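RagB/SusD domain protein (Flavobacterium johnsoniae, PDB 5J5U) binds chitin and, as a SusD homolog of a chitin utilization locus, probably works at the outer membrane in capturing chitin chains for uptake. Local coordinates at residues S336-Q341 with I369-V374; D273-M278 with W408-F413; R189-M194 with L412-E417; K392-G397 with E401-Q406. One frame throughout, in Å; residues are numbered along the deposited sequence.

Contact 1. Residues S336-Q341 with I369-V374; sequences SYSESQ and IKQLEV
The side-chain carbonyl of Gln371 reaches the first turn of helix 337-349, where OE1 rests 3.4 Å from Ser338 CB and, more loosely, 4.0 Å from Ser336 CB. With CG held between the backbone N and the carbonyl carbon (chi1 88°) and an extended chain beyond it, the amide stands straight out from its own backbone. The closely packed part is this one oxygen against the two serine methylenes; the looser part is bridged by water 1, which accepts from Ser338 N at 3.1 Å and donates to Gln371 OE1 at 2.9 Å, so the water satisfies the N-H of Ser338 and passes the link on to Gln371. Ser336 is the N-cap: Glu339 N donates to Ser336 OG at 2.9 Å, and a weak return bond from Ser336 N to Glu339 OE1 completes a capping box. Replacing this serine by an alanine removes OG, and Glu339 N would probably be left without its cap, fraying the first turn against which Gln371 lies. Ser338 OG turns to Thr410 OG1 and Gly364 O. The contact thus joins the start of helix 337-349, just after strand 332-335, to the end region of helix 357-371, with the end of helix 399-410 alongside.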
loop_
_atom_site.group_PDB
_atom_site.type_symbol
_atom_site.label_atom_id
_atom_site.label_comp_id
_atom_site.label_asym_id
_atom_site.label_seq_id
_atom_site.Cartn_x
_atom_site.Cartn_y
_atom_site.Cartn_z
ATOM N N SER A 336 -3.160 6.411 -5.987
ATOM C CA SER A 336 -4.095 6.271 -7.089
ATOM C C SER A 336 -5.290 7.206 -7.000
ATOM O O SER A 336 -5.612 7.729 -5.927
ATOM C CB SER A 336 -4.589 4.829 -7.165
ATOM O OG SER A 336 -5.476 4.544 -6.103
ATOM N N TYR A 337 -5.935 7.411 -8.147
ATOM C CA TYR A 337 -7.156 8.208 -8.220
ATOM C C TYR A 337 -8.310 7.442 -7.573
ATOM O O TYR A 337 -9.149 8.007 -6.847
ATOM C CB TYR A 337 -7.489 8.550 -9.677
ATOM C CG TYR A 337 -8.816 9.266 -9.841
ATOM C CD1 TYR A 337 -9.015 10.521 -9.289
ATOM C CD2 TYR A 337 -9.860 8.693 -10.551
ATOM C CE1 TYR A 337 -10.210 11.184 -9.426
ATOM C CE2 TYR A 337 -11.073 9.356 -10.699
ATOM C CZ TYR A 337 -11.234 10.604 -10.130
ATOM O OH TYR A 337 -12.423 11.282 -10.253
ATOM N N SER A 338 -8.319 6.137 -7.815
ATOM C CA SER A 338 -9.290 5.255 -7.188
ATOM C C SER A 338 -9.235 5.423 -5.672
ATOM O O SER A 338 -10.262 5.629 -5.020
ATOM C CB SER A 338 -9.033 3.798 -7.583
ATOM O OG SER A 338 -9.855 2.916 -6.831
ATOM N N GLU A 339 -8.027 5.350 -5.118
ATOM C CA GLU A 339 -7.836 5.550 -3.679
ATOM C C GLU A 339 -8.402 6.893 -3.195
ATOM O O GLU A 339 -9.145 6.924 -2.228
ATOM C CB GLU A 339 -6.346 5.447 -3.315
ATOM C CG GLU A 339 -5.983 6.163 -2.032
ATOM C CD GLU A 339 -4.514 6.038 -1.688
ATOM O OE1 GLU A 339 -3.721 5.755 -2.615
ATOM O OE2 GLU A 339 -4.159 6.240 -0.496
ATOM N N SER A 340 -8.049 7.988 -3.865
ATOM C CA SER A 340 -8.481 9.319 -3.429
ATOM C C SER A 340 -9.996 9.408 -3.422
ATOM O O SER A 340 -10.584 9.986 -2.507
ATOM C CB SER A 340 -7.893 10.426 -4.319
ATOM O OG SER A 340 -8.401 10.378 -5.644
ATOM N N GLN A 341 -10.634 8.810 -4.425
ATOM C CA GLN A 341 -12.092 8.868 -4.498
ATOM C C GLN A 341 -12.741 8.003 -3.422
ATOM O O GLN A 341 -13.780 8.364 -2.868
ATOM C CB GLN A 341 -12.585 8.439 -5.887
ATOM C CG GLN A 341 -12.156 9.370 -7.013
ATOM C CD GLN A 341 -12.419 10.826 -6.669
ATOM O OE1 GLN A 341 -13.554 11.288 -6.737
ATOM N NE2 GLN A 341 -11.369 11.554 -6.295
ATOM N N ILE A 369 -11.153 -0.231 -11.416
ATOM C CA ILE A 369 -11.319 -1.190 -12.506
ATOM C C ILE A 369 -10.463 -0.788 -13.697
ATOM O O ILE A 369 -9.828 -1.641 -14.323
ATOM C CB ILE A 369 -12.794 -1.319 -12.939
ATOM C CG1 ILE A 369 -13.628 -1.884 -11.792
ATOM C CG2 ILE A 369 -12.927 -2.245 -14.146
ATOM C CD1 ILE A 369 -15.118 -1.783 -12.027
ATOM N N LYS A 370 -10.391 0.510 -13.979
ATOM C CA LYS A 370 -9.621 0.961 -15.138
ATOM C C LYS A 370 -8.132 1.089 -14.885
ATOM O O LYS A 370 -7.358 1.099 -15.844
ATOM C CB LYS A 370 -10.153 2.304 -15.672
ATOM C CG LYS A 370 -11.464 2.169 -16.459
ATOM C CD LYS A 370 -12.048 3.502 -16.942
ATOM C CE LYS A 370 -13.314 3.247 -17.778
ATOM N NZ LYS A 370 -13.908 4.482 -18.357
ATOM N N GLN A 371 -7.719 1.202 -13.620
ATOM C CA GLN A 371 -6.298 1.426 -13.335
ATOM C C GLN A 371 -5.470 0.196 -13.702
ATOM O O GLN A 371 -4.265 0.288 -13.911
ATOM C CB GLN A 371 -6.086 1.791 -11.858
ATOM C CG GLN A 371 -5.900 0.588 -10.943
ATOM C CD GLN A 371 -5.949 0.947 -9.470
ATOM O OE1 GLN A 371 -6.550 1.949 -9.082
ATOM N NE2 GLN A 371 -5.319 0.122 -8.639
ATOM N N LEU A 372 -6.130 -0.950 -13.809
ATOM C CA LEU A 372 -5.447 -2.198 -14.142
ATOM C C LEU A 372 -4.979 -2.240 -15.601
ATOM O O LEU A 372 -4.138 -3.063 -15.973
ATOM C CB LEU A 372 -6.364 -3.393 -13.867
ATOM C CG LEU A 372 -6.889 -3.635 -12.453
ATOM C CD1 LEU A 372 -7.553 -4.994 -12.410
ATOM C CD2 LEU A 372 -5.771 -3.574 -11.429
ATOM N N GLU A 373 -5.510 -1.346 -16.426
ATOM C CA GLU A 373 -5.168 -1.358 -17.841
ATOM C C GLU A 373 -3.676 -1.127 -18.058
ATOM O O GLU A 373 -3.053 -1.743 -18.920
ATOM C CB GLU A 373 -5.981 -0.303 -18.580
ATOM C CG GLU A 373 -7.481 -0.584 -18.583
ATOM C CD GLU A 373 -8.273 0.512 -19.265
ATOM O OE1 GLU A 373 -7.660 1.359 -19.955
ATOM O OE2 GLU A 373 -9.505 0.546 -19.085
ATOM N N VAL A 374 -3.086 -0.280 -17.226
ATOM C CA VAL A 374 -1.686 0.069 -17.407
ATOM C C VAL A 374 -0.793 -1.150 -17.181
ATOM O O VAL A 374 0.350 -1.162 -17.614
ATOM C CB VAL A 374 -1.273 1.224 -16.474
ATOM C CG1 VAL A 374 -1.330 0.796 -15.019
ATOM C CG2 VAL A 374 0.106 1.742 -16.846
HETATM O O HOH W 1 -6.534 4.759 -9.891
#

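Contact 2. Residues D273-M278 with W408-F413; sequences DPRLKM and WITYLF
Arg275 and Ile409 face each other with their CA atoms 9.4 Å apart, the first in a type I turn from Asp273 to Leu276 that leads into helix 276-279, the second in the last turn of helix 399-410. The gap is filled by the arginine side chain, whose guanidinium lays one face on the isoleucine: Ile409 CG2 sits 3.4 Å from Arg275 CZ, over the centre of the group. With Ile409 CG1 beside the backbone N (chi1 -66°), CG2 is left as the branch that meets the guanidinium. Asp273 fixes the rotation of the guanidinium by a side-on grip: Arg275 NE donates to Asp273 OD1 at 2.8 Å, and Arg275 NH2 to the syn lone pair of Asp273 OD2, also at 2.8 Å and nearly straight (174°). At the remaining edge, water 2 accepts from Arg275 NH1 at 2.8 Å and is hydrogen-bonded to Thr410 OG1, which also bonds to Ser338 OG. Gln406 OE1 accepts a further bond from Arg275 NH2. Asp273 OD1 is held twice, since Arg275 N reaches its anti lone pair at 3.0 Å: an Asx turn within the type I turn, its carboxylate doubling as salt-bridge partner of a buried arginine between helices of this SusD-like fold.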
loop_
_atom_site.group_PDB
_atom_site.type_symbol
_atom_site.label_atom_id
_atom_site.label_comp_id
_atom_site.label_asym_id
_atom_site.label_seq_id
_atom_site.Cartn_x
_atom_site.Cartn_y
_atom_site.Cartn_z
ATOM N N ASP A 273 -17.529 -8.496 -10.199
ATOM C CA ASP A 273 -16.539 -7.451 -10.443
ATOM C C ASP A 273 -15.812 -7.751 -11.760
ATOM O O ASP A 273 -15.381 -8.876 -11.985
ATOM C CB ASP A 273 -15.559 -7.366 -9.264
ATOM C CG ASP A 273 -14.803 -6.049 -9.212
ATOM O OD1 ASP A 273 -14.037 -5.779 -10.142
ATOM O OD2 ASP A 273 -14.963 -5.286 -8.233
ATOM N N PRO A 274 -15.706 -6.758 -12.657
ATOM C CA PRO A 274 -15.020 -6.977 -13.941
ATOM C C PRO A 274 -13.509 -7.215 -13.795
ATOM O O PRO A 274 -12.833 -7.553 -14.767
ATOM C CB PRO A 274 -15.276 -5.673 -14.711
ATOM C CG PRO A 274 -16.409 -5.034 -14.033
ATOM C CD PRO A 274 -16.327 -5.425 -12.587
ATOM N N ARG A 275 -12.974 -7.027 -12.597
ATOM C CA ARG A 275 -11.535 -7.142 -12.433
ATOM C C ARG A 275 -11.113 -8.587 -12.298
ATOM O O ARG A 275 -9.927 -8.871 -12.325
ATOM C CB ARG A 275 -11.060 -6.344 -11.222
ATOM C CG ARG A 275 -11.001 -4.851 -11.463
ATOM C CD ARG A 275 -10.717 -4.103 -10.184
ATOM N NE ARG A 275 -11.892 -4.089 -9.328
ATOM C CZ ARG A 275 -12.091 -3.201 -8.365
ATOM N NH1 ARG A 275 -11.173 -2.271 -8.126
ATOM N NH2 ARG A 275 -13.192 -3.246 -7.633
ATOM N N LEU A 276 -12.086 -9.485 -12.176
ATOM C CA LEU A 276 -11.832 -10.912 -11.934
ATOM C C LEU A 276 -10.816 -11.547 -12.899
ATOM O O LEU A 276 -9.794 -12.110 -12.460
ATOM C CB LEU A 276 -13.150 -11.693 -11.995
ATOM C CG LEU A 276 -13.051 -13.204 -11.790
ATOM C CD1 LEU A 276 -12.473 -13.496 -10.418
ATOM C CD2 LEU A 276 -14.420 -13.869 -11.928
ATOM N N LYS A 277 -11.097 -11.456 -14.201
ATOM C CA LYS A 277 -10.231 -12.048 -15.234
ATOM C C LYS A 277 -9.105 -11.116 -15.677
ATOM O O LYS A 277 -8.137 -11.558 -16.312
ATOM C CB LYS A 277 -11.058 -12.472 -16.462
ATOM C CG LYS A 277 -12.277 -13.304 -16.137
ATOM C CD LYS A 277 -13.158 -13.475 -17.373
ATOM C CE LYS A 277 -14.166 -14.589 -17.193
ATOM N NZ LYS A 277 -15.001 -14.746 -18.413
ATOM N N MET A 278 -9.224 -9.832 -15.348
ATOM C CA MET A 278 -8.108 -8.919 -15.556
ATOM C C MET A 278 -6.972 -9.308 -14.612
ATOM O O MET A 278 -5.808 -9.048 -14.900
ATOM C CB MET A 278 -8.531 -7.466 -15.310
ATOM C CG MET A 278 -9.726 -7.003 -16.151
ATOM S SD MET A 278 -10.231 -5.301 -15.819
ATOM C CE MET A 278 -8.760 -4.421 -16.362
ATOM N N TRP A 408 -9.235 -2.175 -0.275
ATOM C CA TRP A 408 -8.475 -3.405 -0.155
ATOM C C TRP A 408 -8.228 -3.997 -1.544
ATOM O O TRP A 408 -7.162 -4.578 -1.807
ATOM C CB TRP A 408 -9.226 -4.378 0.773
ATOM C CG TRP A 408 -8.645 -5.735 0.864
ATOM C CD1 TRP A 408 -7.471 -6.083 1.468
ATOM C CD2 TRP A 408 -9.214 -6.949 0.363
ATOM N NE1 TRP A 408 -7.265 -7.437 1.358
ATOM C CE2 TRP A 408 -8.324 -7.993 0.688
ATOM C CE3 TRP A 408 -10.396 -7.258 -0.323
ATOM C CZ2 TRP A 408 -8.576 -9.320 0.346
ATOM C CZ3 TRP A 408 -10.643 -8.573 -0.661
ATOM C CH2 TRP A 408 -9.746 -9.591 -0.318
ATOM N N ILE A 409 -9.191 -3.808 -2.447
ATOM C CA ILE A 409 -9.000 -4.264 -3.823
ATOM C C ILE A 409 -8.089 -3.300 -4.578
ATOM O O ILE A 409 -7.182 -3.709 -5.297
ATOM C CB ILE A 409 -10.347 -4.434 -4.558
ATOM C CG1 ILE A 409 -11.139 -5.573 -3.899
ATOM C CG2 ILE A 409 -10.118 -4.757 -6.029
ATOM C CD1 ILE A 409 -12.500 -5.830 -4.494
ATOM N N THR A 410 -8.303 -2.015 -4.362
ATOM C CA THR A 410 -7.521 -0.968 -5.000
ATOM C C THR A 410 -6.043 -1.028 -4.596
ATOM O O THR A 410 -5.162 -0.761 -5.428
ATOM C CB THR A 410 -8.138 0.414 -4.661
ATOM O OG1 THR A 410 -9.338 0.576 -5.431
ATOM C CG2 THR A 410 -7.201 1.554 -4.984
ATOM N N TYR A 411 -5.776 -1.427 -3.347
ATOM C CA TYR A 411 -4.413 -1.527 -2.831
ATOM C C TYR A 411 -3.729 -2.832 -3.150
ATOM O O TYR A 411 -2.681 -3.132 -2.574
ATOM C CB TYR A 411 -4.396 -1.352 -1.318
ATOM C CG TYR A 411 -4.624 0.058 -0.837
ATOM C CD1 TYR A 411 -3.995 1.144 -1.443
ATOM C CD2 TYR A 411 -5.490 0.305 0.203
ATOM C CE1 TYR A 411 -4.219 2.445 -1.001
ATOM C CE2 TYR A 411 -5.709 1.585 0.665
ATOM C CZ TYR A 411 -5.083 2.652 0.063
ATOM O OH TYR A 411 -5.331 3.923 0.545
ATOM N N LEU A 412 -4.311 -3.623 -4.045
ATOM C CA LEU A 412 -3.656 -4.854 -4.481
ATOM C C LEU A 412 -2.316 -4.509 -5.128
ATOM O O LEU A 412 -2.220 -3.487 -5.804
ATOM C CB LEU A 412 -4.555 -5.629 -5.442
ATOM C CG LEU A 412 -4.135 -7.065 -5.735
ATOM C CD1 LEU A 412 -4.143 -7.850 -4.447
ATOM C CD2 LEU A 412 -5.074 -7.712 -6.804
ATOM N N PHE A 413 -1.290 -5.325 -4.871
ATOM C CA PHE A 413 0.098 -5.055 -5.270
ATOM C C PHE A 413 0.748 -3.898 -4.490
ATOM O O PHE A 413 1.946 -3.651 -4.637
ATOM C CB PHE A 413 0.200 -4.778 -6.779
ATOM C CG PHE A 413 -0.509 -5.801 -7.619
ATOM C CD1 PHE A 413 -0.318 -7.150 -7.391
ATOM C CD2 PHE A 413 -1.417 -5.411 -8.599
ATOM C CE1 PHE A 413 -0.989 -8.098 -8.144
ATOM C CE2 PHE A 413 -2.086 -6.349 -9.356
ATOM C CZ PHE A 413 -1.869 -7.691 -9.137
HETATM O O HOH W 2 -12.037 -0.407 -6.230
#

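Contact 3. Residues R189-M194 with L412-E417; sequences RLRLAM and LFNSIE
Two directed bonds grip Arg191 NH1, one to water 3, which accepts from it at 3.0 Å, and one to Gln113 OE1, while the carboxylate of Glu417 lies over the guanidinium face as a stacked charge. The two flat groups have their planes only 5° apart, with Glu417 CD 3.4 Å from Arg191 NH1. Glu417 OE2, 3.6 Å from the same Arg191 NH1, makes a long salt bridge; it stands well out of the guanidinium plane, so the attraction is of charge alone and no N-H is aimed at it. A bend at chi2 (-45°) folds the glutamate carboxylate back over the arginine, and the two side chains run nearly at right angles. Asn414 ND2 gives water 3 a second, weak bond of 3.4 Å. The stronger directed bonds lie outside this pair: Arg191 NE pairs with Glu339, and NH2 with the carbonyl of His334, while Glu417 OE1 pairs with Arg195 and OE2 with Gln113. Such alternation of charges probably keeps both groups ionised although they are buried. The arrangement is a buried charge network near the centre of the chain, tying helix 178-195 to the start of helix 415-425 within the predominantly helical SusD-like fold.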
loop_
_atom_site.group_PDB
_atom_site.type_symbol
_atom_site.label_atom_id
_atom_site.label_comp_id
_atom_site.label_asym_id
_atom_site.label_seq_id
_atom_site.Cartn_x
_atom_site.Cartn_y
_atom_site.Cartn_z
ATOM N N ARG A 189 -1.885 13.658 1.529
ATOM C CA ARG A 189 -2.426 14.339 2.711
ATOM C C ARG A 189 -3.741 13.715 3.147
ATOM O O ARG A 189 -3.957 13.465 4.341
ATOM C CB ARG A 189 -2.613 15.824 2.428
ATOM C CG ARG A 189 -3.198 16.620 3.582
ATOM C CD ARG A 189 -2.923 18.088 3.330
ATOM N NE ARG A 189 -3.357 18.957 4.414
ATOM C CZ ARG A 189 -3.137 20.266 4.431
ATOM N NH1 ARG A 189 -2.491 20.836 3.423
ATOM N NH2 ARG A 189 -3.544 20.999 5.458
ATOM N N LEU A 190 -4.605 13.433 2.176
ATOM C CA LEU A 190 -5.888 12.774 2.460
ATOM C C LEU A 190 -5.730 11.329 2.992
ATOM O O LEU A 190 -6.509 10.865 3.836
ATOM C CB LEU A 190 -6.757 12.778 1.190
ATOM C CG LEU A 190 -8.144 12.155 1.255
ATOM C CD1 LEU A 190 -9.020 12.887 2.237
ATOM C CD2 LEU A 190 -8.770 12.148 -0.132
ATOM N N ARG A 191 -4.764 10.602 2.437
ATOM C CA ARG A 191 -4.463 9.252 2.896
ATOM C C ARG A 191 -4.055 9.285 4.381
ATOM O O ARG A 191 -4.519 8.485 5.203
ATOM C CB ARG A 191 -3.356 8.629 2.027
ATOM C CG ARG A 191 -2.788 7.336 2.579
ATOM C CD ARG A 191 -1.502 6.926 1.887
ATOM N NE ARG A 191 -1.758 6.296 0.600
ATOM C CZ ARG A 191 -0.825 5.704 -0.125
ATOM N NH1 ARG A 191 0.428 5.667 0.329
ATOM N NH2 ARG A 191 -1.151 5.138 -1.286
ATOM N N LEU A 192 -3.177 10.224 4.718
ATOM C CA LEU A 192 -2.735 10.381 6.106
ATOM C C LEU A 192 -3.910 10.854 6.989
ATOM O O LEU A 192 -4.062 10.407 8.132
ATOM C CB LEU A 192 -1.544 11.340 6.170
ATOM C CG LEU A 192 -0.350 10.799 5.369
ATOM C CD1 LEU A 192 0.678 11.847 5.085
ATOM C CD2 LEU A 192 0.303 9.622 6.062
ATOM N N ALA A 193 -4.749 11.738 6.454
ATOM C CA ALA A 193 -5.880 12.232 7.216
ATOM C C ALA A 193 -6.807 11.107 7.583
ATOM O O ALA A 193 -7.215 10.987 8.736
ATOM C CB ALA A 193 -6.651 13.296 6.435
ATOM N N MET A 194 -7.144 10.266 6.608
ATOM C CA MET A 194 -8.041 9.153 6.911
ATOM C C MET A 194 -7.364 8.179 7.861
ATOM O O MET A 194 -8.026 7.585 8.725
ATOM C CB MET A 194 -8.506 8.453 5.634
ATOM C CG MET A 194 -9.420 9.345 4.764
ATOM S SD MET A 194 -10.820 10.148 5.615
ATOM C CE MET A 194 -10.093 11.668 6.090
ATOM N N LEU A 412 -4.311 -3.623 -4.045
ATOM C CA LEU A 412 -3.656 -4.854 -4.481
ATOM C C LEU A 412 -2.316 -4.509 -5.128
ATOM O O LEU A 412 -2.220 -3.487 -5.804
ATOM C CB LEU A 412 -4.555 -5.629 -5.442
ATOM C CG LEU A 412 -4.135 -7.065 -5.735
ATOM C CD1 LEU A 412 -4.143 -7.850 -4.447
ATOM C CD2 LEU A 412 -5.074 -7.712 -6.804
ATOM N N PHE A 413 -1.290 -5.325 -4.871
ATOM C CA PHE A 413 0.098 -5.055 -5.270
ATOM C C PHE A 413 0.748 -3.898 -4.490
ATOM O O PHE A 413 1.946 -3.651 -4.637
ATOM C CB PHE A 413 0.200 -4.778 -6.779
ATOM C CG PHE A 413 -0.509 -5.801 -7.619
ATOM C CD1 PHE A 413 -0.318 -7.150 -7.391
ATOM C CD2 PHE A 413 -1.417 -5.411 -8.599
ATOM C CE1 PHE A 413 -0.989 -8.098 -8.144
ATOM C CE2 PHE A 413 -2.086 -6.349 -9.356
ATOM C CZ PHE A 413 -1.869 -7.691 -9.137
ATOM N N ASN A 414 -0.035 -3.220 -3.651
ATOM C CA ASN A 414 0.488 -2.265 -2.669
ATOM C C ASN A 414 -0.035 -2.664 -1.290
ATOM O O ASN A 414 -0.826 -1.950 -0.675
ATOM C CB ASN A 414 0.084 -0.817 -2.987
ATOM C CG ASN A 414 0.962 0.197 -2.261
ATOM O OD1 ASN A 414 1.715 -0.157 -1.344
ATOM N ND2 ASN A 414 0.844 1.461 -2.637
ATOM N N SER A 415 0.391 -3.841 -0.845
ATOM C CA SER A 415 -0.208 -4.482 0.305
ATOM C C SER A 415 0.077 -3.779 1.623
ATOM O O SER A 415 -0.666 -3.983 2.584
ATOM C CB SER A 415 0.242 -5.944 0.400
ATOM O OG SER A 415 -0.266 -6.679 -0.693
ATOM N N ILE A 416 1.139 -2.979 1.678
ATOM C CA ILE A 416 1.436 -2.217 2.880
ATOM C C ILE A 416 0.237 -1.307 3.224
ATOM O O ILE A 416 -0.192 -1.251 4.387
ATOM C CB ILE A 416 2.718 -1.389 2.717
ATOM C CG1 ILE A 416 3.937 -2.301 2.671
ATOM C CG2 ILE A 416 2.884 -0.374 3.872
ATOM C CD1 ILE A 416 5.248 -1.539 2.455
ATOM N N GLU A 417 -0.318 -0.628 2.212
ATOM C CA GLU A 417 -1.460 0.278 2.415
ATOM C C GLU A 417 -2.745 -0.456 2.794
ATOM O O GLU A 417 -3.485 -0.014 3.642
ATOM C CB GLU A 417 -1.710 1.124 1.169
ATOM C CG GLU A 417 -0.606 2.104 0.884
ATOM C CD GLU A 417 -0.164 2.830 2.136
ATOM O OE1 GLU A 417 -1.038 3.430 2.801
ATOM O OE2 GLU A 417 1.048 2.797 2.454
HETATM O O HOH W 3 2.512 3.797 -0.760
#

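Contact 4. Residues K392-G397 with E401-Q406; sequences KPLAAG and EQIGTQ
Gln402 spans the gap between helix 399-410 and the loop before it, using both ends of its amide on the backbone of residues 393 to 395. Its NE2 donates to Pro393 O at 2.8 Å, and its OE1 accepts from Ala395 N at 2.9 Å, so the amide straddles Leu394 and satisfies one carbonyl and one N-H of a segment that has no regular structure of its own. The two bonds differ in form. Pro393 O lies in the amide plane of Gln402, yet NE2 approaches from above the carbonyl plane, 36° out of it, with an N-H...O angle of 149°; the bond from Ala395 N is straighter at 160°, although the position of OE1 is less certain. An extended chain carries the amide out to the loop. Beneath it, Leu394 CD1 meets Gln402 CB at 4.0 Å and Ile403 CG1 at 4.1 Å, the apolar side of the contact, which Tyr361 of helix 357-371 also flanks. Within the helix, Glu401 O accepts from Thr405 N at 3.0 Å. Other polar ends look outward: Lys392 NZ bonds to Asn271 OD1, and Gln406 OE1 accepts from Arg275 NH2. With an alanine here both amide bonds are gone, and Pro393 O and Ala395 N would probably lose these mates, the loop becoming freer to move off the helix. One uncharged side chain thus fastens a surface loop, chiefly through the NE2 bond to Pro393 O and less surely through Ala395 N, and the contact depends on polar complementarity with a small apolar patch rather than on charge.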
loop_
_atom_site.group_PDB
_atom_site.type_symbol
_atom_site.label_atom_id
_atom_site.label_comp_id
_atom_site.label_asym_id
_atom_site.label_seq_id
_atom_site.Cartn_x
_atom_site.Cartn_y
_atom_site.Cartn_z
ATOM N N LYS A 392 -24.483 -2.617 -7.634
ATOM C CA LYS A 392 -24.019 -2.698 -6.257
ATOM C C LYS A 392 -23.481 -1.346 -5.796
ATOM O O LYS A 392 -22.266 -1.143 -5.729
ATOM C CB LYS A 392 -22.950 -3.796 -6.111
ATOM C CG LYS A 392 -23.158 -4.667 -4.870
ATOM C CD LYS A 392 -23.566 -6.100 -5.235
ATOM C CE LYS A 392 -23.669 -7.011 -3.991
ATOM N NZ LYS A 392 -23.933 -8.450 -4.343
ATOM N N PRO A 393 -24.394 -0.417 -5.462
ATOM C CA PRO A 393 -24.028 0.935 -5.026
ATOM C C PRO A 393 -23.675 0.945 -3.552
ATOM O O PRO A 393 -23.852 -0.079 -2.884
ATOM C CB PRO A 393 -25.304 1.731 -5.274
ATOM C CG PRO A 393 -26.380 0.719 -4.949
ATOM C CD PRO A 393 -25.857 -0.621 -5.420
ATOM N N LEU A 394 -23.193 2.080 -3.057
ATOM C CA LEU A 394 -23.027 2.265 -1.624
ATOM C C LEU A 394 -24.401 2.082 -0.944
ATOM O O LEU A 394 -25.370 2.771 -1.284
ATOM C CB LEU A 394 -22.437 3.647 -1.329
ATOM C CG LEU A 394 -21.664 3.806 -0.022
ATOM C CD1 LEU A 394 -20.436 2.906 -0.018
ATOM C CD2 LEU A 394 -21.300 5.260 0.250
ATOM N N ALA A 395 -24.484 1.121 -0.025
ATOM C CA ALA A 395 -25.737 0.767 0.651
ATOM C C ALA A 395 -25.859 1.424 2.033
ATOM O O ALA A 395 -24.898 1.996 2.544
ATOM C CB ALA A 395 -25.852 -0.735 0.777
ATOM N N ALA A 396 -27.024 1.273 2.662
ATOM C CA ALA A 396 -27.417 2.118 3.795
ATOM C C ALA A 396 -26.559 2.024 5.062
ATOM O O ALA A 396 -26.158 3.047 5.608
ATOM C CB ALA A 396 -28.858 1.832 4.152
ATOM N N GLY A 397 -26.319 0.820 5.569
ATOM C CA GLY A 397 -25.560 0.676 6.806
ATOM C C GLY A 397 -24.222 -0.023 6.649
ATOM O O GLY A 397 -23.624 -0.462 7.621
ATOM N N GLU A 401 -17.875 -0.896 5.398
ATOM C CA GLU A 401 -17.519 -2.230 4.936
ATOM C C GLU A 401 -17.208 -2.237 3.448
ATOM O O GLU A 401 -16.179 -2.783 3.007
ATOM C CB GLU A 401 -18.649 -3.215 5.229
ATOM C CG GLU A 401 -18.380 -4.612 4.715
ATOM C CD GLU A 401 -19.476 -5.588 5.076
ATOM O OE1 GLU A 401 -20.447 -5.171 5.735
ATOM O OE2 GLU A 401 -19.377 -6.768 4.684
ATOM N N GLN A 402 -18.083 -1.577 2.694
ATOM C CA GLN A 402 -17.979 -1.504 1.239
ATOM C C GLN A 402 -16.751 -0.713 0.796
ATOM O O GLN A 402 -16.049 -1.115 -0.144
ATOM C CB GLN A 402 -19.251 -0.880 0.649
ATOM C CG GLN A 402 -20.440 -1.809 0.681
ATOM C CD GLN A 402 -21.740 -1.143 0.239
ATOM O OE1 GLN A 402 -22.507 -0.637 1.059
ATOM N NE2 GLN A 402 -21.999 -1.166 -1.064
ATOM N N ILE A 403 -16.492 0.393 1.497
ATOM C CA ILE A 403 -15.372 1.289 1.195
ATOM C C ILE A 403 -14.026 0.629 1.523
ATOM O O ILE A 403 -13.073 0.701 0.733
ATOM C CB ILE A 403 -15.498 2.637 1.975
ATOM C CG1 ILE A 403 -16.678 3.447 1.444
ATOM C CG2 ILE A 403 -14.220 3.477 1.848
ATOM C CD1 ILE A 403 -16.929 4.704 2.204
ATOM N N GLY A 404 -13.967 -0.012 2.687
ATOM C CA GLY A 404 -12.791 -0.761 3.090
ATOM C C GLY A 404 -12.462 -1.878 2.119
ATOM O O GLY A 404 -11.300 -2.041 1.728
ATOM N N THR A 405 -13.492 -2.628 1.715
ATOM C CA THR A 405 -13.316 -3.737 0.780
ATOM C C THR A 405 -12.818 -3.245 -0.582
ATOM O O THR A 405 -11.876 -3.823 -1.188
ATOM C CB THR A 405 -14.634 -4.517 0.614
ATOM O OG1 THR A 405 -15.167 -4.828 1.907
ATOM C CG2 THR A 405 -14.416 -5.809 -0.169
ATOM N N GLN A 406 -13.422 -2.159 -1.059
ATOM C CA GLN A 406 -12.985 -1.591 -2.328
ATOM C C GLN A 406 -11.529 -1.090 -2.252
ATOM O O GLN A 406 -10.744 -1.321 -3.167
ATOM C CB GLN A 406 -13.922 -0.459 -2.774
ATOM C CG GLN A 406 -15.264 -0.945 -3.268
ATOM C CD GLN A 406 -15.148 -1.923 -4.425
ATOM O OE1 GLN A 406 -14.210 -1.862 -5.226
ATOM N NE2 GLN A 406 -16.093 -2.847 -4.504
#

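All four contacts belong to the SusD-like part of the chain, with centres about 10 to 18 Å apart. Contact 3 lies nearest the middle of the chain, about 5 Å from its centre, and contact 4 farthest out, at about 20 Å. Along the chain, contacts 1 and 4 come in series, and both are nested inside the loops closed by contacts 2 and 3, which share Leu412 and Phe413. Helix 399-410 serves contacts 2 and 4, and helix 415-425 follows it into contact 3. Contact 1 touches both contacts 2 and 3, through Thr410, Tyr411 and Arg191, and contact 4 joins contact 2 through Gln406 and Arg275; these polar links tie distant parts of the sequence together.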